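Local coordinates for protein cytochrome c (Chlorobaculum tepidum, PDB 3A9F) that probably carries electrons through its single covalently bound heme c, as the electron carrier domain of a green bacterial photosynthetic reaction centre cytochrome subunit, at residues Arg67-Phe71 with Pro72-Ile76; Cys41-Leu44 with Asp45-Ala48; Ser77-Asp80 with Ala81-Ile84. All coordinates share one frame; numbering follows the deposited sequence. Where two conformers were deposited one is given.

Contact 1. Residues Arg67-Phe71 with Pro72-Ile76; sequences RMQGF and PGSGI. With HEC (heme c), chain C; SO4 (sulfate ion), chain E.
The F71 ring packs against heme c, and F71 CB lies 3.6 Å from P72 CD, next along the chain. One face of the ring lies, off-centre, under R67 O and M68 CA. A heme propionate oxygen, O2D, meets the edge in the ring plane, 3.4 Å from F71 CZ, and F71 CD2 and CE2 touch pyrrole ring D of the porphyrin. P72 CD approaches the ring obliquely. Over the heme itself, M68 SD binds the iron at 2.3 Å; the thioether is brought there by a side chain bent at chi2 and chi3. The second flat group is the Q69 amide. With CG anti to the backbone N (chi1 176°) and the chain extended beyond it, Q69 NE2 donates to I76 O at 3.0 Å, 25° out of the amide plane. K66 bonds to OE1 of this amide, and D78 takes a further bond from NE2. Nearer the backbone, the Q69 and I76 chains cross obliquely, Q69 CB lying 3.9 Å from I76 CG2. S74 OG works in both directions: it donates to Q69 O at 2.7 Å and accepts from I76 N almost straight (3.2 Å, 166°), an ST turn. Just before it, S74 N bonds F71 O, closing a type II turn whose third position, G73, has positive phi. I76 CD1 reaches the heme too, lying near CBB. The chain leaving helix 61-70 after the methionine ligand is thus tied back to the helix end by polar bonds, while the side facing the porphyrin stays largely apolar.

Contact 2. Residues Cys41-Leu44 with Asp45-Ala48; sequences CHTL and DSVA. With HEC (heme c), chain C.
H42, the histidine of the CxxCH heme-binding motif, lies against V47 and S46 in the turn that leads into helix 48-56. C41 SG is covalently joined to heme CAC. H42 NE2 binds the heme iron, FE, at 2.0 Å; M68 is the ligand on the other side. The second ring nitrogen is satisfied as well: H42 ND1 donates to T43 O at 2.9 Å, nearly straight (175°) and in the imidazole plane, which fixes the rotation of the ring and would probably make it a more electron-rich ligand. T43 O takes a second strong bond from S46 OG at 2.8 Å; the two donors arrive from opposite faces of its carbonyl plane. S46 N is held mainly by the threonine hydroxyl, T43 OG1, at 2.9 Å, with a weak second bond to T43 O. Replacing T43 by an alanine would remove OG1 and is likely to leave S46 N with just the weak bond to the carbonyl. Further along, V47 N bonds L44 O at 3.0 Å, A48 N bonds D45 O, and L44 N is met by the side chain of N39. V47 occupies the N-cap position of helix 48-56. Its side chain crosses those of H42 and L44 at about a right angle, and V47 CG2 reaches L44 CD1, heme C3A and H42 CE1, with L44 O closer still at 3.4 Å.

Contact 3. Residues Ser77-Asp80 with Ala81-Ile84; sequences SDDD and AKTI
D79 and K82 both carry CG anti to their own carbonyl carbon (chi1 -76° and -70°), which lays the two side chains alongside each other, pointing the same way. The lysine is fully extended beyond CG, yet the salt bridge is a long one, with D79 OD1 and K82 NZ 4.0 Å apart. A water sits between them, donating to D79 OD1 at 2.5 Å and accepting from K82 NZ, so the pairing is partly solvent-mediated. D80 has a similar first torsion, which turns its carboxylate back to the start of helix 78-91. There S77, the N-cap, and D80 form a capping box: D80 N donates to S77 OG at 3.0 Å, and S77 N donates to D80 OD2, also at 3.0 Å, from above the carboxylate plane (49° out of it). OD2 has a second partner in R37, whose salt bridge ties this helix end to helix 27-37. Three consecutive aspartates in the first turn would probably interact favourably with the positive end of the helix dipole; of these, D78, besides meeting Q69, forms a salt bridge with K66 of helix 61-70. Past the cap, regular helical bonds take over, from A81 N to S77 O through to I84 N with D80 O, the latter 2.8 Å. A81 and I84 pack on V65, and I84 also reaches the heme. On the T83 side, a water lies 2.7 Å from T83 OG1 and donates weakly to D79 O.

All three contacts are partly buried and follow one another along the chain, but their surroundings differ. Contacts 1 and 2 supply the two axial ligands of one heme, a thioether and an imidazole, and their nearest atoms come within about 4 Å without touching. Contact 3 has its centre nearer that of the chain; D79 and K82 lie exposed, D78 and D80 are tied to neighbouring helices, and A81 and I84 are buried. Contacts 1 and 3 touch where helix 61-70 meets helix 78-91. All three use side-chain-to-backbone bonds, in contacts 1 and 2 to shape turns beside metal ligands, in contact 3 to cap a helix, with charge pairs added.

Contact 1. Residues Arg67-Phe71 with Pro72-Ile76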
loop_
_atom_site.group_PDB
_atom_site.type_symbol
_atom_site.label_atom_id
_atom_site.label_comp_id
_atom_site.label_asym_id
_atom_site.label_seq_id
_atom_site.Cartn_x
_atom_site.Cartn_y
_atom_site.Cartn_z
ATOM N N ARG A 67 1.278 9.521 0.343
ATOM C CA ARG A 67 1.698 10.425 -0.724
ATOM C C ARG A 67 0.867 10.180 -1.978
ATOM O O ARG A 67 0.337 11.121 -2.579
ATOM C CB ARG A 67 3.177 10.250 -1.031
ATOM C CG ARG A 67 3.709 11.278 -1.984
ATOM C CD ARG A 67 5.210 11.193 -2.034
ATOM N NE ARG A 67 5.825 11.495 -0.744
ATOM C CZ ARG A 67 7.087 11.223 -0.433
ATOM N NH1 ARG A 67 7.878 10.629 -1.313
ATOM N NH2 ARG A 67 7.560 11.539 0.762
ATOM N N MET A 68 0.735 8.915 -2.368
ATOM C CA MET A 68 -0.086 8.585 -3.530
ATOM C C MET A 68 -1.542 9.008 -3.335
ATOM O O MET A 68 -2.164 9.573 -4.243
ATOM C CB MET A 68 0.027 7.093 -3.850
ATOM C CG MET A 68 1.455 6.652 -4.129
ATOM S SD MET A 68 2.077 7.391 -5.679
ATOM C CE MET A 68 3.683 7.895 -5.058
ATOM N N GLN A 69 -2.069 8.775 -2.140
ATOM C CA GLN A 69 -3.430 9.187 -1.848
ATOM C C GLN A 69 -3.645 10.671 -2.095
ATOM O O GLN A 69 -4.689 11.078 -2.618
ATOM C CB GLN A 69 -3.783 8.865 -0.408
ATOM C CG GLN A 69 -5.187 9.358 -0.011
ATOM C CD GLN A 69 -5.521 9.111 1.425
ATOM O OE1 GLN A 69 -4.641 8.963 2.246
ATOM N NE2 GLN A 69 -6.802 9.050 1.733
ATOM N N GLY A 70 -2.662 11.480 -1.708
ATOM C CA GLY A 70 -2.796 12.928 -1.851
ATOM C C GLY A 70 -2.725 13.446 -3.275
ATOM O O GLY A 70 -3.070 14.606 -3.514
ATOM N N PHE A 71 -2.278 12.622 -4.225
ATOM C CA PHE A 71 -2.226 13.075 -5.620
ATOM C C PHE A 71 -3.640 13.224 -6.194
ATOM O O PHE A 71 -4.526 12.433 -5.886
ATOM C CB PHE A 71 -1.447 12.091 -6.501
ATOM C CG PHE A 71 0.042 12.039 -6.237
ATOM C CD1 PHE A 71 0.696 13.017 -5.479
ATOM C CD2 PHE A 71 0.791 10.999 -6.761
ATOM C CE1 PHE A 71 2.081 12.948 -5.254
ATOM C CE2 PHE A 71 2.181 10.936 -6.562
ATOM C CZ PHE A 71 2.815 11.910 -5.798
ATOM N N PRO A 72 -3.852 14.227 -7.060
ATOM C CA PRO A 72 -5.177 14.383 -7.674
ATOM C C PRO A 72 -5.605 13.140 -8.437
ATOM O O PRO A 72 -4.801 12.562 -9.181
ATOM C CB PRO A 72 -4.992 15.550 -8.663
ATOM C CG PRO A 72 -3.704 16.149 -8.345
ATOM C CD PRO A 72 -2.868 15.187 -7.584
ATOM N N GLY A 73 -6.862 12.740 -8.254
ATOM C CA GLY A 73 -7.433 11.615 -8.984
ATOM C C GLY A 73 -7.027 10.255 -8.456
ATOM O O GLY A 73 -7.324 9.248 -9.091
ATOM N N SER A 74 -6.384 10.196 -7.286
ATOM C CA SER A 74 -5.935 8.907 -6.752
ATOM C C SER A 74 -7.103 7.972 -6.446
ATOM O O SER A 74 -6.944 6.753 -6.482
ATOM C CB SER A 74 -5.107 9.107 -5.487
ATOM O OG SER A 74 -5.954 9.412 -4.397
ATOM N N GLY A 75 -8.245 8.541 -6.055
ATOM C CA GLY A 75 -9.431 7.755 -5.670
ATOM C C GLY A 75 -9.160 6.870 -4.458
ATOM O O GLY A 75 -9.896 5.924 -4.230
ATOM N N ILE A 76 -8.147 7.182 -3.650
ATOM C CA ILE A 76 -7.802 6.403 -2.454
ATOM C C ILE A 76 -8.417 7.039 -1.215
ATOM O O ILE A 76 -8.095 8.183 -0.865
ATOM C CB ILE A 76 -6.263 6.275 -2.316
ATOM C CG1 ILE A 76 -5.689 5.493 -3.505
ATOM C CG2 ILE A 76 -5.875 5.611 -0.994
ATOM C CD1 ILE A 76 -4.155 5.596 -3.640
HETATM FE FE HEC C . 2.286 5.900 -7.412
HETATM C CHA HEC C . 5.446 6.974 -8.097
HETATM C CHB HEC C . 3.588 3.404 -5.429
HETATM C CHC HEC C . -0.864 4.780 -6.753
HETATM C CHD HEC C . 0.985 8.456 -9.247
HETATM N NA HEC C . 4.139 5.315 -6.877
HETATM C C1A HEC C . 5.331 5.903 -7.260
HETATM C C2A HEC C . 6.434 5.223 -6.616
HETATM C C3A HEC C . 5.903 4.245 -5.857
HETATM C C4A HEC C . 4.474 4.269 -6.030
HETATM C CMA HEC C . 6.618 3.207 -4.970
HETATM C CAA HEC C . 7.913 5.615 -6.775
HETATM C CBA HEC C . 8.261 6.676 -5.735
HETATM C CGA HEC C . 9.733 6.980 -5.722
HETATM O O1A HEC C . 10.370 6.991 -6.798
HETATM O O2A HEC C . 10.267 7.212 -4.624
HETATM N NB HEC C . 1.502 4.338 -6.354
HETATM C C1B HEC C . 2.220 3.476 -5.544
HETATM C C2B HEC C . 1.285 2.676 -4.787
HETATM C C3B HEC C . 0.052 3.070 -5.147
HETATM C C4B HEC C . 0.162 4.111 -6.129
HETATM C CMB HEC C . 1.742 1.629 -3.749
HETATM C CAB HEC C . -1.329 2.652 -4.636
HETATM C CBB HEC C . -1.480 3.155 -3.176
HETATM N NC HEC C . 0.416 6.502 -7.924
HETATM C C1C HEC C . -0.761 5.875 -7.574
HETATM C C2C HEC C . -1.856 6.568 -8.195
HETATM C C3C HEC C . -1.338 7.581 -8.927
HETATM C C4C HEC C . 0.087 7.570 -8.726
HETATM C CMC HEC C . -3.312 6.100 -8.109
HETATM C CAC HEC C . -2.043 8.629 -9.819
HETATM C CBC HEC C . -3.157 9.420 -9.088
HETATM N ND HEC C . 3.090 7.452 -8.490
HETATM C C1D HEC C . 2.350 8.426 -9.143
HETATM C C2D HEC C . 3.237 9.398 -9.732
HETATM C C3D HEC C . 4.603 8.940 -9.386
HETATM C C4D HEC C . 4.442 7.738 -8.615
HETATM C CMD HEC C . 2.784 10.617 -10.515
HETATM C CAD HEC C . 5.907 9.633 -9.782
HETATM C CBD HEC C . 6.203 10.801 -8.848
HETATM C CGD HEC C . 6.604 10.265 -7.506
HETATM O O1D HEC C . 7.652 9.580 -7.412
HETATM O O2D HEC C . 5.843 10.503 -6.537
HETATM S S SO4 E . -10.391 11.547 -5.919
HETATM O O1 SO4 E . -10.634 12.966 -5.670
HETATM O O2 SO4 E . -11.159 10.754 -4.956
HETATM O O3 SO4 E . -10.797 11.194 -7.271
HETATM O O4 SO4 E . -8.965 11.272 -5.739
#

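Contact 2. Residues Cys41-Leu44 with Asp45-Ala48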
loop_
_atom_site.group_PDB
_atom_site.type_symbol
_atom_site.label_atom_id
_atom_site.label_comp_id
_atom_site.label_asym_id
_atom_site.label_seq_id
_atom_site.Cartn_x
_atom_site.Cartn_y
_atom_site.Cartn_z
ATOM N N CYS A 41 -2.387 4.858 -12.349
ATOM C CA CYS A 41 -1.520 5.879 -12.967
ATOM C C CYS A 41 -0.226 5.327 -13.514
ATOM O O CYS A 41 0.397 5.928 -14.384
ATOM C CB CYS A 41 -1.208 6.968 -11.957
ATOM S SG CYS A 41 -2.685 7.787 -11.339
ATOM N N HIS A 42 0.196 4.212 -12.942
ATOM C CA HIS A 42 1.375 3.470 -13.335
ATOM C C HIS A 42 1.141 2.060 -12.832
ATOM O O HIS A 42 0.366 1.846 -11.889
ATOM C CB HIS A 42 2.648 4.055 -12.686
ATOM C CG HIS A 42 2.585 4.145 -11.182
ATOM N ND1 HIS A 42 2.856 3.074 -10.348
ATOM C CD2 HIS A 42 2.314 5.192 -10.364
ATOM C CE1 HIS A 42 2.733 3.450 -9.090
ATOM N NE2 HIS A 42 2.409 4.731 -9.063
ATOM N N THR A 43 1.775 1.079 -13.442
ATOM C CA THR A 43 1.698 -0.259 -12.876
ATOM C C THR A 43 2.455 -0.313 -11.549
ATOM O O THR A 43 3.464 0.384 -11.336
ATOM C CB THR A 43 2.268 -1.337 -13.800
ATOM O OG1 THR A 43 3.677 -1.137 -13.915
ATOM C CG2 THR A 43 1.606 -1.305 -15.157
ATOM N N LEU A 44 1.962 -1.138 -10.636
ATOM C CA LEU A 44 2.705 -1.371 -9.418
ATOM C C LEU A 44 4.029 -2.051 -9.770
ATOM O O LEU A 44 5.066 -1.742 -9.171
ATOM C CB LEU A 44 1.876 -2.190 -8.424
ATOM C CG LEU A 44 2.496 -2.467 -7.061
ATOM C CD1 LEU A 44 2.945 -1.170 -6.380
ATOM C CD2 LEU A 44 1.503 -3.223 -6.185
ATOM N N ASP A 45 4.007 -2.933 -10.770
ATOM C CA ASP A 45 5.238 -3.596 -11.232
ATOM C C ASP A 45 6.353 -2.601 -11.542
ATOM O O ASP A 45 7.517 -2.850 -11.207
ATOM C CB ASP A 45 4.988 -4.416 -12.493
ATOM C CG ASP A 45 4.263 -5.722 -12.233
ATOM O OD1 ASP A 45 4.153 -6.160 -11.072
ATOM O OD2 ASP A 45 3.818 -6.336 -13.228
ATOM N N SER A 46 6.003 -1.474 -12.165
ATOM C CA SER A 46 7.015 -0.520 -12.625
ATOM C C SER A 46 7.773 0.180 -11.488
ATOM O O SER A 46 8.854 0.752 -11.701
ATOM C CB SER A 46 6.386 0.501 -13.570
ATOM O OG SER A 46 5.593 1.443 -12.863
ATOM N N VAL A 47 7.223 0.098 -10.276
ATOM C CA VAL A 47 7.828 0.728 -9.110
ATOM C C VAL A 47 8.092 -0.268 -7.984
ATOM O O VAL A 47 8.452 0.138 -6.881
ATOM C CB VAL A 47 6.980 1.911 -8.570
ATOM C CG1 VAL A 47 6.892 3.045 -9.610
ATOM C CG2 VAL A 47 5.585 1.453 -8.139
ATOM N N ALA A 48 7.948 -1.561 -8.283
ATOM C CA ALA A 48 7.983 -2.618 -7.257
ATOM C C ALA A 48 9.327 -2.729 -6.564
ATOM O O ALA A 48 9.382 -2.798 -5.334
ATOM C CB ALA A 48 7.570 -3.956 -7.865
HETATM FE FE HEC C . 2.286 5.900 -7.412
HETATM C CHA HEC C . 5.446 6.974 -8.097
HETATM C CHB HEC C . 3.588 3.404 -5.429
HETATM C CHC HEC C . -0.864 4.780 -6.753
HETATM C CHD HEC C . 0.985 8.456 -9.247
HETATM N NA HEC C . 4.139 5.315 -6.877
HETATM C C1A HEC C . 5.331 5.903 -7.260
HETATM C C2A HEC C . 6.434 5.223 -6.616
HETATM C C3A HEC C . 5.903 4.245 -5.857
HETATM C C4A HEC C . 4.474 4.269 -6.030
HETATM C CMA HEC C . 6.618 3.207 -4.970
HETATM C CAA HEC C . 7.913 5.615 -6.775
HETATM C CBA HEC C . 8.261 6.676 -5.735
HETATM C CGA HEC C . 9.733 6.980 -5.722
HETATM O O1A HEC C . 10.370 6.991 -6.798
HETATM O O2A HEC C . 10.267 7.212 -4.624
HETATM N NB HEC C . 1.502 4.338 -6.354
HETATM C C1B HEC C . 2.220 3.476 -5.544
HETATM C C2B HEC C . 1.285 2.676 -4.787
HETATM C C3B HEC C . 0.052 3.070 -5.147
HETATM C C4B HEC C . 0.162 4.111 -6.129
HETATM C CMB HEC C . 1.742 1.629 -3.749
HETATM C CAB HEC C . -1.329 2.652 -4.636
HETATM C CBB HEC C . -1.480 3.155 -3.176
HETATM N NC HEC C . 0.416 6.502 -7.924
HETATM C C1C HEC C . -0.761 5.875 -7.574
HETATM C C2C HEC C . -1.856 6.568 -8.195
HETATM C C3C HEC C . -1.338 7.581 -8.927
HETATM C C4C HEC C . 0.087 7.570 -8.726
HETATM C CMC HEC C . -3.312 6.100 -8.109
HETATM C CAC HEC C . -2.043 8.629 -9.819
HETATM C CBC HEC C . -3.157 9.420 -9.088
HETATM N ND HEC C . 3.090 7.452 -8.490
HETATM C C1D HEC C . 2.350 8.426 -9.143
HETATM C C2D HEC C . 3.237 9.398 -9.732
HETATM C C3D HEC C . 4.603 8.940 -9.386
HETATM C C4D HEC C . 4.442 7.738 -8.615
HETATM C CMD HEC C . 2.784 10.617 -10.515
HETATM C CAD HEC C . 5.907 9.633 -9.782
HETATM C CBD HEC C . 6.203 10.801 -8.848
HETATM C CGD HEC C . 6.604 10.265 -7.506
HETATM O O1D HEC C . 7.652 9.580 -7.412
HETATM O O2D HEC C . 5.843 10.503 -6.537
#

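Contact 3. Residues Ser77-Asp80 with Ala81-Ile84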
loop_
_atom_site.group_PDB
_atom_site.type_symbol
_atom_site.label_atom_id
_atom_site.label_comp_id
_atom_site.label_asym_id
_atom_site.label_seq_id
_atom_site.Cartn_x
_atom_site.Cartn_y
_atom_site.Cartn_z
ATOM N N SER A 77 -9.313 6.310 -0.558
ATOM C CA SER A 77 -9.872 6.817 0.690
ATOM C C SER A 77 -8.937 6.539 1.863
ATOM O O SER A 77 -8.014 5.730 1.736
ATOM C CB SER A 77 -11.227 6.156 0.948
ATOM O OG SER A 77 -11.029 4.773 1.231
ATOM N N ASP A 78 -9.207 7.141 3.023
ATOM C CA ASP A 78 -8.405 6.821 4.205
ATOM C C ASP A 78 -8.469 5.328 4.537
ATOM O O ASP A 78 -7.459 4.721 4.913
ATOM C CB ASP A 78 -8.826 7.651 5.424
ATOM C CG ASP A 78 -8.353 9.099 5.346
ATOM O OD1 ASP A 78 -7.448 9.422 4.548
ATOM O OD2 ASP A 78 -8.894 9.916 6.117
ATOM N N ASP A 79 -9.652 4.727 4.418
ATOM C CA ASP A 79 -9.760 3.288 4.659
ATOM C C ASP A 79 -8.997 2.465 3.629
ATOM O O ASP A 79 -8.350 1.474 3.975
ATOM C CB ASP A 79 -11.209 2.845 4.713
ATOM C CG ASP A 79 -11.871 3.218 5.994
ATOM O OD1 ASP A 79 -11.215 3.126 7.045
ATOM O OD2 ASP A 79 -13.063 3.580 5.944
ATOM N N ASP A 80 -9.047 2.876 2.365
ATOM C CA ASP A 80 -8.267 2.185 1.343
ATOM C C ASP A 80 -6.785 2.233 1.728
ATOM O O ASP A 80 -6.065 1.245 1.588
ATOM C CB ASP A 80 -8.372 2.877 -0.026
ATOM C CG ASP A 80 -9.723 2.774 -0.703
ATOM O OD1 ASP A 80 -10.546 1.933 -0.325
ATOM O OD2 ASP A 80 -9.926 3.559 -1.689
ATOM N N ALA A 81 -6.313 3.399 2.180
ATOM C CA ALA A 81 -4.900 3.554 2.497
ATOM C C ALA A 81 -4.501 2.627 3.630
ATOM O O ALA A 81 -3.405 2.070 3.604
ATOM C CB ALA A 81 -4.587 4.994 2.845
ATOM N N LYS A 82 -5.386 2.442 4.616
ATOM C CA LYS A 82 -5.079 1.521 5.717
ATOM C C LYS A 82 -4.945 0.089 5.207
ATOM O O LYS A 82 -3.969 -0.613 5.514
ATOM C CB LYS A 82 -6.171 1.587 6.788
ATOM C CG LYS A 82 -6.204 2.888 7.578
ATOM C CD LYS A 82 -7.458 2.897 8.444
ATOM C CE LYS A 82 -7.572 4.049 9.398
ATOM N NZ LYS A 82 -8.844 3.919 10.157
ATOM N N THR A 83 -5.918 -0.348 4.408
ATOM C CA THR A 83 -5.918 -1.716 3.869
ATOM C C THR A 83 -4.706 -1.974 2.988
ATOM O O THR A 83 -4.053 -3.011 3.093
ATOM C CB THR A 83 -7.221 -1.933 3.104
ATOM O OG1 THR A 83 -8.311 -1.833 4.030
ATOM C CG2 THR A 83 -7.257 -3.286 2.394
ATOM N N ILE A 84 -4.428 -1.027 2.104
ATOM C CA ILE A 84 -3.338 -1.155 1.160
ATOM C C ILE A 84 -2.007 -1.204 1.889
ATOM O O ILE A 84 -1.156 -2.034 1.570
ATOM C CB ILE A 84 -3.386 0.008 0.136
ATOM C CG1 ILE A 84 -4.584 -0.186 -0.794
ATOM C CG2 ILE A 84 -2.053 0.107 -0.654
ATOM C CD1 ILE A 84 -4.941 1.055 -1.618
HETATM O O HOH W 1 -10.668 -0.821 3.266
HETATM O O HOH W 2 -11.484 4.452 9.198
#